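Local atomic coordinates of monosaccharide-transporting ATPase (PDB entry 5DTE), a protein that binds D-allose and probably delivers sugars of this kind to an ABC transporter in the bacterial periplasm. Residues Q72-G75 against L76-M80; I280-A283 against L284-I287; I256-K260 against Q261-Q265. One frame throughout, in Å; residues are numbered along the deposited sequence.

How the interactions relate
Interactions 1 and 2 belong to the same lobe. Helices 70-82 and 272-287 lie against opposite faces of its parallel sheet, and their contacts share strand 87-90. All three contacts are partly buried: L73 and V77 in interaction 1 and I280, H282 and A283 in interaction 2 are buried against the sheet. Leucines meet closely in interaction 1, whereas interaction 2 has a more distant isoleucine-leucine pair and charges not in direct contact. Interaction 3, about 39 Å from interaction 1 between centres, lies beside helix 225-237 in the other lobe and closes helix 253-261. It is the more exposed, at E257, Q261 and G262, with V259 and M264 buried and a lysine laid over a tyrosine.

Interaction 1. Residues Q72-G75 against L76-M80; sequences QLVG and LVENM
L73 and L76 meet through their CD1 methyls, 3.6 Å apart, on the close-packed flank of helix 70-82. The two side chains cross at about a right angle. L73 has CG anti to its own N (chi1 -169°), which swings the far end of a side chain that starts out away from L76 back to it, while L76 packs its CB against L73 O and its CG against Q72 O. Next to this pair V77 sets CG2 beside the L73 carbonyl. The buried L73 and V77 both press on L32 of strand 28-33, V77 also reaches V90 of strand 87-90, and L76 leans on Q62 of strand 58-63.

The other flank is looser and more polar. E78 carries its carboxylate back along the helix until OE2 lies 3.6 Å from V74 CG1, an oblique approach of an extended chain to a methyl group, while V74 also touches F98. N79 is exposed, and G75 adds no side chain to this surface. The side chain of Q72 points away from the later turn, its OE1 accepting a hydrogen bond from the backbone N of E65.

Regular backbone bonds join the two turns: L76 N to Q72 O at 3.0 Å, V77 N to L73 O at 3.0 Å, E78 N to V74 O at 3.1 Å, almost straight at 177°, and N79 N to G75 O at 3.2 Å. With its apolar side on the parallel sheet, helix 70-82 forms the connection of a beta-alpha-beta crossover between strands 58-63 and 87-90, as in the lobes of sugar-binding periplasmic proteins.

Interaction 2. Residues I280-A283 against L284-I287; sequences IEHA and LKQI
I280 and L284 supply the apolar part of this contact, one turn apart on helix 272-287, where I280 CG2 and L284 CD1 come within 4.3 Å. L284 keeps CG beside its backbone N (chi1 -69°), which lays the branch along the I280 carbonyl. I280 also packs on I89 and A283 on A87, both in strand 87-90, and H282 on V134 of strand 132-135, whereas L284 lies toward K55.

Main-chain hydrogen bonds form the second group and change along the segment. L284 N to I280 O and K285 N to E281 O are both weak, at 3.3 Å. Q286 N to H282 O is not weak, at 3.2 Å, and I287 N to A283 O is the shortest, 2.8 Å, though bent at nitrogen (136°), close to where the helix ends.

Charged and ionisable groups make up the third. K285 bends at its last torsion and brings NZ to 4.6 Å from E281 OE1 and to 4.2 Å from H282 CD2, meeting the imidazole obliquely. E281 also has a long, weak ion pair with K55 through OE2.

At these separations the ammonium group would attract the carboxylate without pairing directly with it, and its nearness would probably disfavour a protonated H282. The contact is thus mostly helical backbone and modest apolar packing, to which the spaced charges probably add only a weak attraction.

Interaction 3. Residues I256-K260 against Q261-Q265; sequences IEYVK and QGKMQ
A glycine-containing C-terminal cap ends helix 253-261, and around it Y258 and V259 of the last turn pack against K263 and M264 of the loop that follows. G262 is the first residue to leave helical geometry, with a positive phi (96°), a conformation readily taken by glycine.

The final regular bond is Q261 N to E257 O, 2.9 Å long. Beyond it the Y258 carbonyl draws the chain round: G262 N reaches Y258 O at 2.9 Å in a weak bond, and M264 N reaches the same oxygen at 3.3 Å, coming from above the carbonyl plane, 72° out of it. G262 N is shared with V259 O, again weakly.

K263 lays its aliphatic chain over one face of the Y258 ring in a CH-pi contact, with CD 3.8 Å from the ring centroid and displaced toward the rim. The chain turns at chi4, and its NZ forms a salt bridge with E236 of helix 225-237. K260, by contrast, carries its own NZ away to the C-terminal carboxylate of Y311.

M264 enters on the buried side. With CG beside its backbone N (chi1 -78°), it sends CG toward Y258 CB and sets CE 3.8 Å from Y258 CD2, meeting the ring obliquely. The side chain also rests on A228, I229 and V232 of helix 225-237, so that it joins the two helices beneath the cap. M264 crosses V259 at about a right angle, where M264 CB stands 3.8 Å from V259 CG2.

Interaction 1. Residues Q72-G75 against L76-M80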
ATOM      1  N   GLN A  72      17.370   9.752   2.708  1.00 21.44           N
ATOM      2  CA  GLN A  72      16.815  10.752   3.612  1.00 23.11           C
ATOM      3  C   GLN A  72      15.947  10.136   4.707  1.00 21.12           C
ATOM      4  O   GLN A  72      15.928  10.628   5.840  1.00 16.50           O
ATOM      5  CB  GLN A  72      16.002  11.768   2.814  1.00 29.08           C
ATOM      6  CG  GLN A  72      15.179  12.712   3.655  1.00 36.21           C
ATOM      7  CD  GLN A  72      14.307  13.576   2.795  1.00 43.47           C
ATOM      8  OE1 GLN A  72      13.462  14.326   3.293  1.00 47.02           O
ATOM      9  NE2 GLN A  72      14.497  13.471   1.480  1.00 39.25           N
ATOM     10  N   LEU A  73      15.241   9.057   4.369  1.00 16.87           N
ATOM     11  CA  LEU A  73      14.385   8.376   5.335  1.00 15.19           C
ATOM     12  C   LEU A  73      15.201   7.642   6.394  1.00 23.16           C
ATOM     13  O   LEU A  73      14.874   7.689   7.585  1.00 26.49           O
ATOM     14  CB  LEU A  73      13.446   7.400   4.641  1.00  7.71           C
ATOM     15  CG  LEU A  73      12.364   6.866   5.596  1.00 22.38           C
ATOM     16  CD1 LEU A  73      11.817   7.974   6.518  1.00 20.45           C
ATOM     17  CD2 LEU A  73      11.230   6.195   4.833  1.00 20.14           C
ATOM     18  N   VAL A  74      16.246   6.950   5.945  1.00 16.42           N
ATOM     19  CA  VAL A  74      17.230   6.363   6.837  1.00 12.68           C
ATOM     20  C   VAL A  74      17.811   7.469   7.691  1.00 16.91           C
ATOM     21  O   VAL A  74      17.997   7.315   8.891  1.00 23.70           O
ATOM     22  CB  VAL A  74      18.369   5.681   6.073  1.00 12.51           C
ATOM     23  CG1 VAL A  74      19.393   5.132   7.051  1.00 11.55           C
ATOM     24  CG2 VAL A  74      17.838   4.594   5.147  1.00 10.86           C
ATOM     25  N   GLY A  75      18.095   8.594   7.050  1.00 21.33           N
ATOM     26  CA  GLY A  75      18.521   9.778   7.764  1.00 25.57           C
ATOM     27  C   GLY A  75      17.622   9.999   8.953  1.00 19.13           C
ATOM     28  O   GLY A  75      18.089  10.136  10.064  1.00 22.70           O
ATOM     29  N   LEU A  76      16.319   9.975   8.713  1.00 26.91           N
ATOM     30  CA  LEU A  76      15.320  10.216   9.748  1.00 28.89           C
ATOM     31  C   LEU A  76      15.296   9.163  10.858  1.00 30.42           C
ATOM     32  O   LEU A  76      15.128   9.502  12.037  1.00 28.31           O
ATOM     33  CB  LEU A  76      13.936  10.303   9.107  1.00 24.52           C
ATOM     34  CG  LEU A  76      13.793  11.430   8.101  1.00 18.32           C
ATOM     35  CD1 LEU A  76      12.421  11.361   7.449  1.00 23.51           C
ATOM     36  CD2 LEU A  76      14.036  12.768   8.789  1.00  9.33           C
ATOM     37  N   VAL A  77      15.430   7.890  10.488  1.00 24.75           N
ATOM     38  CA  VAL A  77      15.395   6.832  11.484  1.00 16.10           C
ATOM     39  C   VAL A  77      16.524   7.014  12.476  1.00 21.34           C
ATOM     40  O   VAL A  77      16.302   7.036  13.686  1.00 24.21           O
ATOM     41  CB  VAL A  77      15.504   5.447  10.866  1.00 11.82           C
ATOM     42  CG1 VAL A  77      15.709   4.411  11.967  1.00 12.78           C
ATOM     43  CG2 VAL A  77      14.269   5.132  10.076  1.00  7.44           C
ATOM     44  N   GLU A  78      17.732   7.165  11.945  1.00 20.58           N
ATOM     45  CA  GLU A  78      18.929   7.320  12.762  1.00 27.09           C
ATOM     46  C   GLU A  78      18.874   8.551  13.676  1.00 31.48           C
ATOM     47  O   GLU A  78      19.400   8.523  14.796  1.00 36.16           O
ATOM     48  CB  GLU A  78      20.152   7.375  11.857  1.00 20.63           C
ATOM     49  CG  GLU A  78      20.166   6.216  10.896  1.00 31.27           C
ATOM     50  CD  GLU A  78      21.379   6.189  10.003  1.00 42.68           C
ATOM     51  OE1 GLU A  78      21.889   7.273   9.620  1.00 36.43           O
ATOM     52  OE2 GLU A  78      21.817   5.061   9.687  1.00 52.20           O
ATOM     53  N   ASN A  79      18.240   9.621  13.206  1.00 24.03           N
ATOM     54  CA  ASN A  79      18.031  10.791  14.043  1.00 30.74           C
ATOM     55  C   ASN A  79      17.290  10.383  15.304  1.00 27.87           C
ATOM     56  O   ASN A  79      17.714  10.690  16.409  1.00 36.92           O
ATOM     57  CB  ASN A  79      17.250  11.880  13.300  1.00 41.96           C
ATOM     58  CG  ASN A  79      17.992  12.408  12.075  1.00 56.34           C
ATOM     59  OD1 ASN A  79      19.173  12.119  11.874  1.00 51.30           O
ATOM     60  ND2 ASN A  79      17.295  13.191  11.250  1.00 67.16           N
ATOM     61  N   MET A  80      16.193   9.660  15.122  1.00 24.13           N
ATOM     62  CA  MET A  80      15.355   9.211  16.230  1.00 16.55           C
ATOM     63  C   MET A  80      16.113   8.280  17.191  1.00 18.73           C
ATOM     64  O   MET A  80      15.945   8.364  18.405  1.00 30.98           O
ATOM     65  CB  MET A  80      14.103   8.527  15.672  1.00 20.30           C
ATOM     66  CG  MET A  80      13.261   9.413  14.737  1.00 18.59           C
ATOM     67  SD  MET A  80      12.683  10.925  15.580  1.00 34.56           S
ATOM     68  CE  MET A  80      13.788  12.187  14.888  1.00 15.52           C
TER

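Interaction 2. Residues I280-A283 against L284-I287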
ATOM      1  N   ILE A 280       1.555   0.690  16.632  1.00 37.20           N
ATOM      2  CA  ILE A 280       1.690   1.379  17.917  1.00 38.12           C
ATOM      3  C   ILE A 280       1.435   0.438  19.093  1.00 39.41           C
ATOM      4  O   ILE A 280       2.031   0.594  20.162  1.00 44.03           O
ATOM      5  CB  ILE A 280       0.716   2.570  18.010  1.00 26.70           C
ATOM      6  CG1 ILE A 280       0.993   3.566  16.887  1.00 15.94           C
ATOM      7  CG2 ILE A 280       0.780   3.238  19.387  1.00 21.72           C
ATOM      8  CD1 ILE A 280      -0.198   4.440  16.547  1.00 14.93           C
ATOM      9  N   GLU A 281       0.545  -0.536  18.892  1.00 23.63           N
ATOM     10  CA  GLU A 281       0.250  -1.518  19.929  1.00 21.20           C
ATOM     11  C   GLU A 281       1.453  -2.460  20.097  1.00 28.57           C
ATOM     12  O   GLU A 281       1.745  -2.938  21.203  1.00 14.00           O
ATOM     13  CB  GLU A 281      -1.024  -2.302  19.592  1.00 33.28           C
ATOM     14  CG  GLU A 281      -2.304  -1.808  20.311  1.00 55.14           C
ATOM     15  CD  GLU A 281      -2.507  -2.441  21.701  1.00 67.63           C
ATOM     16  OE1 GLU A 281      -1.748  -3.377  22.059  1.00 74.29           O
ATOM     17  OE2 GLU A 281      -3.437  -2.009  22.429  1.00 58.34           O
ATOM     18  N   HIS A 282       2.162  -2.682  18.989  1.00 24.96           N
ATOM     19  CA  HIS A 282       3.287  -3.605  18.938  1.00 22.29           C
ATOM     20  C   HIS A 282       4.551  -2.980  19.492  1.00 20.06           C
ATOM     21  O   HIS A 282       5.377  -3.663  20.093  1.00 34.35           O
ATOM     22  CB  HIS A 282       3.532  -4.071  17.501  1.00 26.51           C
ATOM     23  CG  HIS A 282       2.752  -5.288  17.121  1.00 30.37           C
ATOM     24  ND1 HIS A 282       3.061  -6.056  16.007  1.00 23.20           N
ATOM     25  CD2 HIS A 282       1.682  -5.886  17.694  1.00 33.57           C
ATOM     26  CE1 HIS A 282       2.220  -7.062  15.924  1.00 30.34           C
ATOM     27  NE2 HIS A 282       1.366  -6.985  16.934  1.00 37.20           N
ATOM     28  N   ALA A 283       4.711  -1.684  19.268  1.00 14.12           N
ATOM     29  CA  ALA A 283       5.829  -0.952  19.854  1.00 18.25           C
ATOM     30  C   ALA A 283       5.745  -1.012  21.378  1.00 18.81           C
ATOM     31  O   ALA A 283       6.717  -1.358  22.046  1.00 23.45           O
ATOM     32  CB  ALA A 283       5.839   0.505  19.364  1.00 14.24           C
ATOM     33  N   LEU A 284       4.556  -0.697  21.900  1.00 16.12           N
ATOM     34  CA  LEU A 284       4.276  -0.638  23.332  1.00 17.84           C
ATOM     35  C   LEU A 284       4.563  -1.943  24.037  1.00 20.32           C
ATOM     36  O   LEU A 284       5.057  -1.943  25.170  1.00 22.05           O
ATOM     37  CB  LEU A 284       2.816  -0.248  23.576  1.00 18.34           C
ATOM     38  CG  LEU A 284       2.479   1.189  23.188  1.00 26.81           C
ATOM     39  CD1 LEU A 284       0.988   1.439  23.285  1.00 28.12           C
ATOM     40  CD2 LEU A 284       3.256   2.164  24.049  1.00 24.32           C
ATOM     41  N   LYS A 285       4.233  -3.051  23.373  1.00 20.68           N
ATOM     42  CA  LYS A 285       4.492  -4.372  23.931  1.00 21.49           C
ATOM     43  C   LYS A 285       5.988  -4.559  24.048  1.00 18.73           C
ATOM     44  O   LYS A 285       6.489  -4.925  25.102  1.00 25.51           O
ATOM     45  CB  LYS A 285       3.875  -5.479  23.077  1.00 17.03           C
ATOM     46  CG  LYS A 285       2.397  -5.782  23.377  1.00 17.55           C
ATOM     47  CD  LYS A 285       1.904  -6.999  22.560  1.00 26.68           C
ATOM     48  CE  LYS A 285       0.380  -7.093  22.474  1.00 26.39           C
ATOM     49  NZ  LYS A 285      -0.011  -7.583  21.107  1.00 28.13           N
ATOM     50  N   GLN A 286       6.699  -4.262  22.970  1.00 19.91           N
ATOM     51  CA  GLN A 286       8.147  -4.361  22.962  1.00 19.96           C
ATOM     52  C   GLN A 286       8.842  -3.355  23.899  1.00 33.05           C
ATOM     53  O   GLN A 286       9.987  -3.566  24.284  1.00 38.80           O
ATOM     54  CB  GLN A 286       8.666  -4.192  21.541  1.00 22.57           C
ATOM     55  CG  GLN A 286       8.823  -5.509  20.793  1.00 28.78           C
ATOM     56  CD  GLN A 286       9.898  -5.457  19.734  1.00 34.51           C
ATOM     57  OE1 GLN A 286      10.099  -4.433  19.065  1.00 38.06           O
ATOM     58  NE2 GLN A 286      10.614  -6.561  19.584  1.00 41.53           N
ATOM     59  N   ILE A 287       8.171  -2.268  24.269  1.00 37.15           N
ATOM     60  CA  ILE A 287       8.709  -1.404  25.321  1.00 39.50           C
ATOM     61  C   ILE A 287       8.536  -2.098  26.669  1.00 36.13           C
ATOM     62  O   ILE A 287       9.326  -1.909  27.595  1.00 40.54           O
ATOM     63  CB  ILE A 287       8.031  -0.014  25.363  1.00 29.25           C
ATOM     64  CG1 ILE A 287       8.401   0.808  24.129  1.00 17.91           C
ATOM     65  CG2 ILE A 287       8.422   0.755  26.636  1.00 14.51           C
ATOM     66  CD1 ILE A 287       7.774   2.179  24.132  1.00 14.46           C
TER

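Interaction 3. Residues I256-K260 against Q261-Q265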
ATOM      1  N   ILE A 256     -13.599   4.790  -2.618  1.00 17.93           N
ATOM      2  CA  ILE A 256     -14.818   4.235  -2.045  1.00 13.97           C
ATOM      3  C   ILE A 256     -16.069   4.898  -2.628  1.00 22.32           C
ATOM      4  O   ILE A 256     -17.036   4.220  -2.964  1.00 22.57           O
ATOM      5  CB  ILE A 256     -14.812   4.394  -0.520  1.00  7.92           C
ATOM      6  CG1 ILE A 256     -13.689   3.557   0.103  1.00  7.58           C
ATOM      7  CG2 ILE A 256     -16.181   4.066   0.071  1.00  7.68           C
ATOM      8  CD1 ILE A 256     -13.736   2.119  -0.238  1.00  7.49           C
ATOM      9  N   GLU A 257     -16.041   6.225  -2.750  1.00  7.74           N
ATOM     10  CA  GLU A 257     -17.164   6.966  -3.304  1.00 27.47           C
ATOM     11  C   GLU A 257     -17.425   6.535  -4.756  1.00 38.89           C
ATOM     12  O   GLU A 257     -18.562   6.223  -5.131  1.00 27.76           O
ATOM     13  CB  GLU A 257     -16.892   8.470  -3.216  1.00 28.35           C
ATOM     14  CG  GLU A 257     -18.002   9.348  -3.746  1.00 44.50           C
ATOM     15  CD  GLU A 257     -17.612  10.816  -3.732  1.00 74.46           C
ATOM     16  OE1 GLU A 257     -16.531  11.131  -3.181  1.00 83.71           O
ATOM     17  OE2 GLU A 257     -18.375  11.652  -4.275  1.00 85.12           O
ATOM     18  N   TYR A 258     -16.358   6.502  -5.558  1.00 43.59           N
ATOM     19  CA  TYR A 258     -16.427   6.021  -6.936  1.00 28.62           C
ATOM     20  C   TYR A 258     -17.037   4.620  -7.009  1.00 22.56           C
ATOM     21  O   TYR A 258     -17.836   4.323  -7.889  1.00 20.28           O
ATOM     22  CB  TYR A 258     -15.043   6.011  -7.577  1.00 19.05           C
ATOM     23  CG  TYR A 258     -14.620   7.298  -8.266  1.00 27.01           C
ATOM     24  CD1 TYR A 258     -15.318   8.487  -8.074  1.00 33.31           C
ATOM     25  CD2 TYR A 258     -13.527   7.308  -9.142  1.00 22.85           C
ATOM     26  CE1 TYR A 258     -14.923   9.653  -8.717  1.00 35.00           C
ATOM     27  CE2 TYR A 258     -13.125   8.461  -9.777  1.00 19.92           C
ATOM     28  CZ  TYR A 258     -13.825   9.630  -9.563  1.00 31.68           C
ATOM     29  OH  TYR A 258     -13.429  10.776 -10.206  1.00 34.82           O
ATOM     30  N   VAL A 259     -16.652   3.758  -6.081  1.00 24.33           N
ATOM     31  CA  VAL A 259     -17.226   2.423  -6.015  1.00 23.68           C
ATOM     32  C   VAL A 259     -18.726   2.493  -5.783  1.00 25.41           C
ATOM     33  O   VAL A 259     -19.485   1.752  -6.408  1.00 29.92           O
ATOM     34  CB  VAL A 259     -16.573   1.587  -4.910  1.00 14.91           C
ATOM     35  CG1 VAL A 259     -17.373   0.342  -4.653  1.00  7.44           C
ATOM     36  CG2 VAL A 259     -15.132   1.259  -5.291  1.00  7.41           C
ATOM     37  N   LYS A 260     -19.150   3.397  -4.901  1.00 20.74           N
ATOM     38  CA  LYS A 260     -20.575   3.614  -4.660  1.00 24.35           C
ATOM     39  C   LYS A 260     -21.294   4.038  -5.933  1.00 26.53           C
ATOM     40  O   LYS A 260     -22.335   3.484  -6.275  1.00 27.23           O
ATOM     41  CB  LYS A 260     -20.798   4.670  -3.583  1.00 24.52           C
ATOM     42  CG  LYS A 260     -21.090   4.121  -2.211  1.00 25.56           C
ATOM     43  CD  LYS A 260     -20.911   5.196  -1.181  1.00 20.79           C
ATOM     44  CE  LYS A 260     -20.352   4.626   0.084  1.00 14.40           C
ATOM     45  NZ  LYS A 260     -20.036   5.719   1.054  1.00 17.44           N
ATOM     46  N   GLN A 261     -20.731   5.020  -6.631  1.00 23.97           N
ATOM     47  CA  GLN A 261     -21.366   5.574  -7.821  1.00 20.17           C
ATOM     48  C   GLN A 261     -21.322   4.615  -9.020  1.00 28.14           C
ATOM     49  O   GLN A 261     -22.061   4.789  -9.997  1.00 27.07           O
ATOM     50  CB  GLN A 261     -20.715   6.901  -8.207  1.00 19.32           C
ATOM     51  CG  GLN A 261     -20.504   7.883  -7.061  1.00 27.49           C
ATOM     52  CD  GLN A 261     -19.668   9.090  -7.492  1.00 38.39           C
ATOM     53  OE1 GLN A 261     -18.907   9.655  -6.699  1.00 40.74           O
ATOM     54  NE2 GLN A 261     -19.814   9.490  -8.758  1.00 32.72           N
ATOM     55  N   GLY A 262     -20.462   3.603  -8.941  1.00 32.27           N
ATOM     56  CA  GLY A 262     -20.285   2.661 -10.035  1.00 25.51           C
ATOM     57  C   GLY A 262     -19.118   3.012 -10.950  1.00 30.50           C
ATOM     58  O   GLY A 262     -18.786   2.248 -11.858  1.00 34.84           O
ATOM     59  N   LYS A 263     -18.494   4.167 -10.719  1.00 32.28           N
ATOM     60  CA  LYS A 263     -17.347   4.602 -11.517  1.00 29.21           C
ATOM     61  C   LYS A 263     -16.184   3.596 -11.404  1.00 44.61           C
ATOM     62  O   LYS A 263     -15.362   3.469 -12.322  1.00 45.08           O
ATOM     63  CB  LYS A 263     -16.883   5.994 -11.082  1.00 21.06           C
ATOM     64  CG  LYS A 263     -17.867   7.136 -11.344  1.00 30.91           C
ATOM     65  CD  LYS A 263     -17.173   8.513 -11.245  1.00 37.99           C
ATOM     66  CE  LYS A 263     -18.126   9.682 -11.494  1.00 43.56           C
ATOM     67  NZ  LYS A 263     -18.784   9.683 -12.845  1.00 44.35           N
ATOM     68  N   MET A 264     -16.129   2.891 -10.270  1.00 43.91           N
ATOM     69  CA  MET A 264     -15.166   1.810 -10.046  1.00 34.57           C
ATOM     70  C   MET A 264     -15.833   0.478  -9.720  1.00 26.81           C
ATOM     71  O   MET A 264     -16.939   0.432  -9.190  1.00 31.67           O
ATOM     72  CB  MET A 264     -14.211   2.158  -8.911  1.00 35.63           C
ATOM     73  CG  MET A 264     -13.102   3.118  -9.277  1.00 31.51           C
ATOM     74  SD  MET A 264     -11.786   2.848  -8.093  1.00 36.39           S
ATOM     75  CE  MET A 264     -11.201   4.517  -7.925  1.00 13.43           C
ATOM     76  N   GLN A 265     -15.140  -0.612 -10.032  1.00 21.88           N
ATOM     77  CA  GLN A 265     -15.636  -1.940  -9.732  1.00  7.40           C
ATOM     78  C   GLN A 265     -15.357  -2.296  -8.285  1.00 13.26           C
ATOM     79  O   GLN A 265     -16.263  -2.656  -7.534  1.00 18.07           O
ATOM     80  CB  GLN A 265     -14.997  -2.971 -10.645  1.00 19.60           C
ATOM     81  CG  GLN A 265     -15.202  -4.386 -10.151  1.00 23.63           C
ATOM     82  CD  GLN A 265     -16.662  -4.782 -10.150  1.00 21.82           C
ATOM     83  OE1 GLN A 265     -17.449  -4.320 -10.988  1.00 16.29           O
ATOM     84  NE2 GLN A 265     -17.036  -5.643  -9.208  1.00 21.72           N
TER